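Local coordinates for protein 6-phosphogluconate dehydratase (Shewanella oneidensis, PDB 2GP4) that catalyses the dehydration of 6-phosphogluconate to 2-dehydro-3-deoxy-6-phosphogluconate, a step of the Entner-Doudoroff pathway, and is captured here without its iron-sulfur cluster, at residues 27-32 and 306-311; 323-328 and 542-547; 346-351 and 439-444. One frame throughout, in Å; residues are numbered along the deposited sequence.

Contact 1 of 3, residues 27-32 and 306-311; sequences SVTDRI and SIVNGI
Val308 meets Thr29 and Ile32 in a buried helix-helix packing contact, in which helix 23-51 lies against helix 304-316 in the largely helical part of the enzyme. The backbones come nearest at Thr29 and Val308, whose CA atoms are 6.6 Å apart, and the valine points toward helix 23-51. Its CG1 lies anti to the backbone N (chi1 164°), an orientation that turns both methyls to the partner helix. Thr29 answers with its hydroxyl rather than its methyl: OG1 sits 3.5 Å from both Val308 CG1 and Val308 CG2, so the oxygen straddles the fork of the branched side chain. Although it faces the valine methyls, this buried oxygen has polar partners. At chi1 -58° it stands beside the backbone N of Thr29, from where it reaches back one turn to a hydrogen bond with Val25 O, and it has a second with His387 NE2.

No hydrogen bond crosses between 27-32 and 306-311; the contact rests on packing. Ile32, one turn beyond Val28, also points at the opposite helix and extends its longer branch there, and its side chain also packs on Asp342 and Ile336. The apolar touch is methyl to methyl, with Ile32 CD1 3.8 Å from Val308 CG2.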
loop_
_atom_site.group_PDB
_atom_site.type_symbol
_atom_site.label_atom_id
_atom_site.label_comp_id
_atom_site.label_asym_id
_atom_site.label_seq_id
_atom_site.Cartn_x
_atom_site.Cartn_y
_atom_site.Cartn_z
ATOM N N SER A 27 14.830 0.560 15.849
ATOM C CA SER A 27 14.174 1.499 16.748
ATOM C C SER A 27 12.667 1.588 16.504
ATOM O O SER A 27 11.877 1.539 17.447
ATOM C CB SER A 27 14.803 2.888 16.614
ATOM O OG SER A 27 14.092 3.839 17.380
ATOM N N VAL A 28 12.285 1.728 15.238
ATOM C CA VAL A 28 10.890 1.889 14.858
ATOM C C VAL A 28 10.114 0.595 15.114
ATOM O O VAL A 28 8.984 0.637 15.589
ATOM C CB VAL A 28 10.753 2.374 13.386
ATOM C CG1 VAL A 28 9.293 2.359 12.916
ATOM C CG2 VAL A 28 11.323 3.776 13.246
ATOM N N THR A 29 10.743 -0.541 14.813
ATOM C CA THR A 29 10.189 -1.860 15.115
ATOM C C THR A 29 9.892 -2.012 16.603
ATOM O O THR A 29 8.776 -2.395 16.974
ATOM C CB THR A 29 11.123 -3.005 14.644
ATOM O OG1 THR A 29 11.348 -2.894 13.233
ATOM C CG2 THR A 29 10.513 -4.361 14.950
ATOM N N ASP A 30 10.880 -1.701 17.445
ATOM C CA ASP A 30 10.713 -1.762 18.900
ATOM C C ASP A 30 9.583 -0.857 19.400
ATOM O O ASP A 30 8.842 -1.226 20.320
ATOM C CB ASP A 30 12.010 -1.375 19.613
ATOM C CG ASP A 30 13.127 -2.381 19.407
ATOM O OD1 ASP A 30 12.880 -3.486 18.870
ATOM O OD2 ASP A 30 14.272 -2.049 19.794
ATOM N N ARG A 31 9.469 0.325 18.801
ATOM C CA ARG A 31 8.425 1.279 19.170
ATOM C C ARG A 31 7.044 0.697 18.888
ATOM O O ARG A 31 6.126 0.848 19.698
ATOM C CB ARG A 31 8.606 2.602 18.426
ATOM C CG ARG A 31 7.587 3.674 18.812
ATOM C CD ARG A 31 7.955 5.033 18.234
ATOM N NE ARG A 31 7.958 5.009 16.769
ATOM C CZ ARG A 31 8.382 6.000 15.996
ATOM N NH1 ARG A 31 8.857 7.117 16.533
ATOM N NH2 ARG A 31 8.330 5.869 14.680
ATOM N N ILE A 32 6.917 0.032 17.741
ATOM C CA ILE A 32 5.667 -0.593 17.317
ATOM C C ILE A 32 5.317 -1.778 18.224
ATOM O O ILE A 32 4.156 -1.943 18.611
ATOM C CB ILE A 32 5.715 -1.004 15.817
ATOM C CG1 ILE A 32 5.793 0.247 14.926
ATOM C CG2 ILE A 32 4.497 -1.823 15.433
ATOM C CD1 ILE A 32 6.306 -0.009 13.520
ATOM N N SER A 306 7.353 -8.376 10.270
ATOM C CA SER A 306 6.941 -8.612 8.888
ATOM C C SER A 306 6.167 -7.413 8.340
ATOM O O SER A 306 6.278 -7.089 7.159
ATOM C CB SER A 306 6.160 -9.923 8.745
ATOM O OG SER A 306 5.000 -9.935 9.555
ATOM N N ILE A 307 5.411 -6.751 9.212
ATOM C CA ILE A 307 4.759 -5.483 8.880
ATOM C C ILE A 307 5.787 -4.398 8.544
ATOM O O ILE A 307 5.681 -3.730 7.506
ATOM C CB ILE A 307 3.792 -5.022 10.005
ATOM C CG1 ILE A 307 2.517 -5.879 9.997
ATOM C CG2 ILE A 307 3.439 -3.534 9.874
ATOM C CD1 ILE A 307 1.689 -5.789 8.708
ATOM N N VAL A 308 6.786 -4.235 9.409
ATOM C CA VAL A 308 7.882 -3.300 9.143
ATOM C C VAL A 308 8.558 -3.636 7.802
ATOM O O VAL A 308 8.798 -2.746 6.989
ATOM C CB VAL A 308 8.906 -3.261 10.309
ATOM C CG1 VAL A 308 10.222 -2.605 9.883
ATOM C CG2 VAL A 308 8.316 -2.540 11.514
ATOM N N ASN A 309 8.827 -4.922 7.577
ATOM C CA ASN A 309 9.400 -5.411 6.325
ATOM C C ASN A 309 8.580 -4.969 5.113
ATOM O O ASN A 309 9.136 -4.574 4.085
ATOM C CB ASN A 309 9.546 -6.947 6.343
ATOM C CG ASN A 309 10.777 -7.430 7.142
ATOM O OD1 ASN A 309 11.519 -6.631 7.719
ATOM N ND2 ASN A 309 10.989 -8.751 7.164
ATOM N N GLY A 310 7.258 -5.032 5.253
ATOM C CA GLY A 310 6.343 -4.622 4.198
ATOM C C GLY A 310 6.459 -3.145 3.914
ATOM O O GLY A 310 6.436 -2.730 2.757
ATOM N N ILE A 311 6.596 -2.349 4.971
ATOM C CA ILE A 311 6.742 -0.906 4.830
ATOM C C ILE A 311 8.049 -0.530 4.127
ATOM O O ILE A 311 8.042 0.309 3.222
ATOM C CB ILE A 311 6.626 -0.174 6.185
ATOM C CG1 ILE A 311 5.233 -0.377 6.791
ATOM C CG2 ILE A 311 6.932 1.319 6.017
ATOM C CD1 ILE A 311 5.075 0.210 8.214
#

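Contact 2 of 3, residues 323-328 and 542-547; sequences LTMHIV and AIHLTP
Helix 322-333 and the corner of strand 541-546 keep their backbones well apart, the CA atoms of Met325 and His544 being 9.6 Å from each other, and His544 takes a left-handed backbone conformation (phi 63°) at the point where the chain turns. Side chains therefore have to span the distance. Met325, present as selenomethionine, comes from the helix in the direction opposite to His544 and bends at its last torsion, which carries the terminal methyl to the ring: CE lies 3.9 Å from His544 CE1. The selenium is 4.8 Å from the centre of the imidazole, 30° off the ring normal, an oblique chalcogen-aromatic contact.

The arrangement ties a helix of the N-terminal family region to the mixed sheet of the C-terminal one, and all three touching residues are buried. Val451 on the neighbouring strand and Trp340 of helix 340-347 also pack against His544.

Thr324 approaches the imidazole from another quarter. Its OG1 is near the ring plane at the edge, 4.2 Å from His544 CE1. Thr324 OG1 and His544 ND1, 4.4 Å apart, are joined through a water. That water donates to Thr324 OG1 at 2.9 Å and lies in the plane of the imidazole, 3.2 Å from His544 ND1. The threonine hydroxyl is also bonded to Thr321 O, one turn back, which fixes its rotation. Beyond the corner, Thr546 OG1 donates to His544 O at 2.7 Å, its oxygen tilted 29° from the carbonyl plane.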
loop_
_atom_site.group_PDB
_atom_site.type_symbol
_atom_site.label_atom_id
_atom_site.label_comp_id
_atom_site.label_asym_id
_atom_site.label_seq_id
_atom_site.Cartn_x
_atom_site.Cartn_y
_atom_site.Cartn_z
ATOM N N LEU A 323 -1.063 2.280 -0.255
ATOM C CA LEU A 323 -0.669 1.116 0.538
ATOM C C LEU A 323 -0.334 1.453 1.978
ATOM O O LEU A 323 -0.292 0.563 2.822
ATOM C CB LEU A 323 0.493 0.364 -0.105
ATOM C CG LEU A 323 0.139 -0.965 -0.771
ATOM C CD1 LEU A 323 -0.097 -0.775 -2.252
ATOM C CD2 LEU A 323 1.271 -1.956 -0.538
ATOM N N THR A 324 -0.099 2.730 2.264
ATOM C CA THR A 324 0.149 3.154 3.636
ATOM C C THR A 324 -1.096 2.903 4.488
ATOM O O THR A 324 -0.989 2.447 5.620
ATOM C CB THR A 324 0.590 4.645 3.731
ATOM O OG1 THR A 324 -0.458 5.495 3.259
ATOM C CG2 THR A 324 1.860 4.902 2.917
HETATM N N MSE A 325 -2.273 3.185 3.931
HETATM C CA MSE A 325 -3.538 2.946 4.627
HETATM C C MSE A 325 -3.823 1.457 4.832
HETATM O O MSE A 325 -4.268 1.042 5.907
HETATM C CB MSE A 325 -4.702 3.594 3.872
HETATM C CG MSE A 325 -4.860 5.086 4.087
HETATM SE SE MSE A 325 -6.317 5.786 2.977
HETATM C CE MSE A 325 -5.489 5.462 1.229
ATOM N N HIS A 326 -3.558 0.664 3.795
ATOM C CA HIS A 326 -3.836 -0.772 3.812
ATOM C C HIS A 326 -2.897 -1.554 4.720
ATOM O O HIS A 326 -3.315 -2.522 5.359
ATOM C CB HIS A 326 -3.797 -1.358 2.393
ATOM C CG HIS A 326 -4.703 -0.668 1.423
ATOM N ND1 HIS A 326 -5.963 -0.225 1.763
ATOM C CD2 HIS A 326 -4.538 -0.363 0.114
ATOM C CE1 HIS A 326 -6.528 0.341 0.713
ATOM N NE2 HIS A 326 -5.687 0.266 -0.303
ATOM N N ILE A 327 -1.631 -1.145 4.768
ATOM C CA ILE A 327 -0.654 -1.763 5.667
ATOM C C ILE A 327 -1.093 -1.541 7.112
ATOM O O ILE A 327 -1.037 -2.457 7.929
ATOM C CB ILE A 327 0.780 -1.196 5.446
ATOM C CG1 ILE A 327 1.346 -1.654 4.093
ATOM C CG2 ILE A 327 1.726 -1.572 6.617
ATOM C CD1 ILE A 327 2.740 -1.095 3.773
ATOM N N VAL A 328 -1.537 -0.322 7.408
ATOM C CA VAL A 328 -1.996 0.067 8.744
ATOM C C VAL A 328 -3.292 -0.666 9.129
ATOM O O VAL A 328 -3.454 -1.088 10.278
ATOM C CB VAL A 328 -2.171 1.615 8.842
ATOM C CG1 VAL A 328 -2.876 2.026 10.130
ATOM C CG2 VAL A 328 -0.831 2.295 8.745
ATOM N N ALA A 542 0.243 17.936 0.051
ATOM C CA ALA A 542 -0.131 17.435 1.368
ATOM C C ALA A 542 -1.450 16.685 1.234
ATOM O O ALA A 542 -2.469 17.280 0.901
ATOM C CB ALA A 542 -0.247 18.567 2.357
ATOM N N ILE A 543 -1.411 15.374 1.469
ATOM C CA ILE A 543 -2.555 14.486 1.210
ATOM C C ILE A 543 -2.985 13.723 2.467
ATOM O O ILE A 543 -2.222 13.630 3.434
ATOM C CB ILE A 543 -2.258 13.473 0.055
ATOM C CG1 ILE A 543 -1.079 12.553 0.405
ATOM C CG2 ILE A 543 -2.006 14.200 -1.263
ATOM C CD1 ILE A 543 -0.918 11.353 -0.518
ATOM N N HIS A 544 -4.202 13.169 2.447
ATOM C CA HIS A 544 -4.752 12.430 3.597
ATOM C C HIS A 544 -4.914 13.323 4.840
ATOM O O HIS A 544 -4.988 12.819 5.964
ATOM C CB HIS A 544 -3.887 11.194 3.939
ATOM C CG HIS A 544 -3.667 10.263 2.786
ATOM N ND1 HIS A 544 -3.135 9.004 2.942
ATOM C CD2 HIS A 544 -3.906 10.408 1.460
ATOM C CE1 HIS A 544 -3.053 8.412 1.763
ATOM N NE2 HIS A 544 -3.515 9.243 0.847
ATOM N N LEU A 545 -4.978 14.641 4.627
ATOM C CA LEU A 545 -5.167 15.599 5.721
ATOM C C LEU A 545 -6.288 15.176 6.667
ATOM O O LEU A 545 -7.387 14.799 6.241
ATOM C CB LEU A 545 -5.412 17.026 5.204
ATOM C CG LEU A 545 -5.477 18.117 6.284
ATOM C CD1 LEU A 545 -4.219 18.140 7.160
ATOM C CD2 LEU A 545 -5.726 19.493 5.680
ATOM N N THR A 546 -5.978 15.246 7.956
ATOM C CA THR A 546 -6.821 14.723 9.006
ATOM C C THR A 546 -6.702 15.647 10.220
ATOM O O THR A 546 -5.587 16.072 10.568
ATOM C CB THR A 546 -6.408 13.272 9.353
ATOM O OG1 THR A 546 -6.470 12.468 8.166
ATOM C CG2 THR A 546 -7.326 12.661 10.416
ATOM N N PRO A 547 -7.848 15.976 10.860
ATOM C CA PRO A 547 -9.222 15.564 10.510
ATOM C C PRO A 547 -9.695 16.120 9.166
ATOM O O PRO A 547 -9.338 17.244 8.803
ATOM C CB PRO A 547 -10.068 16.151 11.652
ATOM C CG PRO A 547 -9.112 16.395 12.764
ATOM C CD PRO A 547 -7.838 16.807 12.077
HETATM O O HOH W 1 -2.141 6.979 5.151
#

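Contact 3 of 3, residues 346-351 and 439-444; sequences LSDAVP and GLKLLK
The C-terminal end of helix 340-347 meets the start of strand 440-445, an outermost strand of the mixed sheet, and so joins the two family regions of the enzyme. Ser347 and Leu440 are the closest pair of backbones, with CA atoms 5.7 Å apart. The serine carries OG anti to its own backbone nitrogen (chi1 176°), which extends the hydroxyl to the strand, where Leu440 N donates to it over 2.9 Å with an N-H...O angle of 155°. Gly439 N is nearly as close to the same oxygen, but its angle is poor and no bond forms. Alongside, Leu440 CB lies 3.9 Å from Ser347 OG, and the backbone of Ser347 is bonded to Gly438, in the turn leading into the strand.

A salt bridge stands beside this bond. Lys441 folds at chi2 and chi3 rather than reaching straight out, and its chain crosses Asp348 at about a right angle. NZ gives a hydrogen bond of 2.8 Å to Asp348 OD1, on its syn side but 33° out of the carboxylate plane, and a weak one to OD2. The ammonium also bonds to Ser344 O, one turn back on the helix. A leucine in place of Lys441 would probably leave the Asp348 carboxylate without this counter-charge and Ser344 O without this donor. A buried neutral hydrogen bond thus sets the helix end against the strand, while the ion pair, with Asp348 at the surface, lies nearer solvent, which is likely to weaken it.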
loop_
_atom_site.group_PDB
_atom_site.type_symbol
_atom_site.label_atom_id
_atom_site.label_comp_id
_atom_site.label_asym_id
_atom_site.label_seq_id
_atom_site.Cartn_x
_atom_site.Cartn_y
_atom_site.Cartn_z
ATOM N N LEU A 346 11.040 5.701 9.061
ATOM C CA LEU A 346 11.585 4.592 8.278
ATOM C C LEU A 346 12.065 5.072 6.922
ATOM O O LEU A 346 13.131 4.655 6.452
ATOM C CB LEU A 346 10.562 3.471 8.095
ATOM C CG LEU A 346 10.338 2.569 9.309
ATOM C CD1 LEU A 346 9.142 1.675 9.098
ATOM C CD2 LEU A 346 11.588 1.746 9.640
ATOM N N SER A 347 11.275 5.954 6.304
ATOM C CA SER A 347 11.585 6.511 4.988
ATOM C C SER A 347 12.984 7.124 4.954
ATOM O O SER A 347 13.729 6.924 3.994
ATOM C CB SER A 347 10.536 7.548 4.587
ATOM O OG SER A 347 10.864 8.172 3.361
ATOM N N ASP A 348 13.335 7.847 6.019
ATOM C CA ASP A 348 14.652 8.469 6.144
ATOM C C ASP A 348 15.811 7.478 6.070
ATOM O O ASP A 348 16.923 7.856 5.700
ATOM C CB ASP A 348 14.747 9.267 7.445
ATOM C CG ASP A 348 13.931 10.536 7.415
ATOM O OD1 ASP A 348 13.494 10.971 6.326
ATOM O OD2 ASP A 348 13.730 11.114 8.496
ATOM N N ALA A 349 15.550 6.220 6.419
ATOM C CA ALA A 349 16.588 5.188 6.401
ATOM C C ALA A 349 16.530 4.252 5.184
ATOM O O ALA A 349 17.495 3.548 4.898
ATOM C CB ALA A 349 16.553 4.384 7.688
ATOM N N VAL A 350 15.405 4.239 4.473
ATOM C CA VAL A 350 15.224 3.288 3.376
ATOM C C VAL A 350 15.509 3.936 2.018
ATOM O O VAL A 350 14.794 4.843 1.607
ATOM C CB VAL A 350 13.807 2.648 3.383
ATOM C CG1 VAL A 350 13.659 1.636 2.249
ATOM C CG2 VAL A 350 13.527 1.982 4.722
ATOM N N PRO A 351 16.551 3.458 1.314
ATOM C CA PRO A 351 16.846 4.018 -0.005
ATOM C C PRO A 351 15.782 3.645 -1.038
ATOM O O PRO A 351 15.083 2.636 -0.873
ATOM C CB PRO A 351 18.189 3.371 -0.373
ATOM C CG PRO A 351 18.207 2.089 0.393
ATOM C CD PRO A 351 17.493 2.386 1.685
ATOM N N GLY A 439 11.363 9.144 0.588
ATOM C CA GLY A 439 10.590 10.338 0.237
ATOM C C GLY A 439 9.200 10.472 0.848
ATOM O O GLY A 439 8.418 11.311 0.405
ATOM N N LEU A 440 8.882 9.654 1.853
ATOM C CA LEU A 440 7.583 9.740 2.525
ATOM C C LEU A 440 7.709 10.505 3.839
ATOM O O LEU A 440 8.278 9.991 4.798
ATOM C CB LEU A 440 7.024 8.345 2.808
ATOM C CG LEU A 440 5.548 7.991 2.563
ATOM C CD1 LEU A 440 5.173 6.797 3.425
ATOM C CD2 LEU A 440 4.577 9.145 2.795
ATOM N N LYS A 441 7.182 11.726 3.882
ATOM C CA LYS A 441 7.290 12.562 5.085
ATOM C C LYS A 441 5.954 12.899 5.744
ATOM O O LYS A 441 4.938 13.108 5.071
ATOM C CB LYS A 441 8.059 13.862 4.794
ATOM C CG LYS A 441 9.541 13.686 4.395
ATOM C CD LYS A 441 10.279 12.631 5.228
ATOM C CE LYS A 441 10.562 13.111 6.641
ATOM N NZ LYS A 441 11.167 12.031 7.451
ATOM N N LEU A 442 5.977 12.962 7.071
ATOM C CA LEU A 442 4.835 13.420 7.847
ATOM C C LEU A 442 4.811 14.946 7.914
ATOM O O LEU A 442 5.849 15.584 8.092
ATOM C CB LEU A 442 4.899 12.824 9.260
ATOM C CG LEU A 442 3.949 13.314 10.354
ATOM C CD1 LEU A 442 2.482 12.976 10.060
ATOM C CD2 LEU A 442 4.385 12.721 11.669
ATOM N N LEU A 443 3.627 15.527 7.769
ATOM C CA LEU A 443 3.456 16.963 7.981
ATOM C C LEU A 443 2.542 17.200 9.182
ATOM O O LEU A 443 1.475 16.586 9.283
ATOM C CB LEU A 443 2.920 17.653 6.720
ATOM C CG LEU A 443 3.753 17.527 5.432
ATOM C CD1 LEU A 443 2.942 17.929 4.213
ATOM C CD2 LEU A 443 5.068 18.318 5.484
ATOM N N LYS A 444 2.978 18.068 10.093
ATOM C CA LYS A 444 2.214 18.413 11.290
ATOM C C LYS A 444 1.984 19.919 11.360
ATOM O O LYS A 444 2.786 20.697 10.846
ATOM C CB LYS A 444 2.967 18.001 12.564
ATOM C CG LYS A 444 3.251 16.524 12.731
ATOM C CD LYS A 444 3.320 16.136 14.219
ATOM C CE LYS A 444 4.572 16.673 14.932
ATOM N NZ LYS A 444 5.747 15.762 14.820
#

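In the fold
The three contacts share a run of consecutive helices, 304-316, 322-333 and 340-347, that leads from the helical part of the chain to the mixed sheet. Contact 1 sets helix 23-51 on the first of these; contacts 2 and 3 bring the second and third to strands 541-546 and 440-445 of one sheet. Their centres are about 17 Å apart for 1 and 2, and about 14 Å for 1 and 3 and for 2 and 3. Ile311 packs on Ile327 and Leu346, while Thr324 touches Leu440. Contact 1 closes before the others open, and contact 3 is nested within contact 2. Contacts 2 and 3 join the N- and C-terminal family regions; contact 1 packs the helical side.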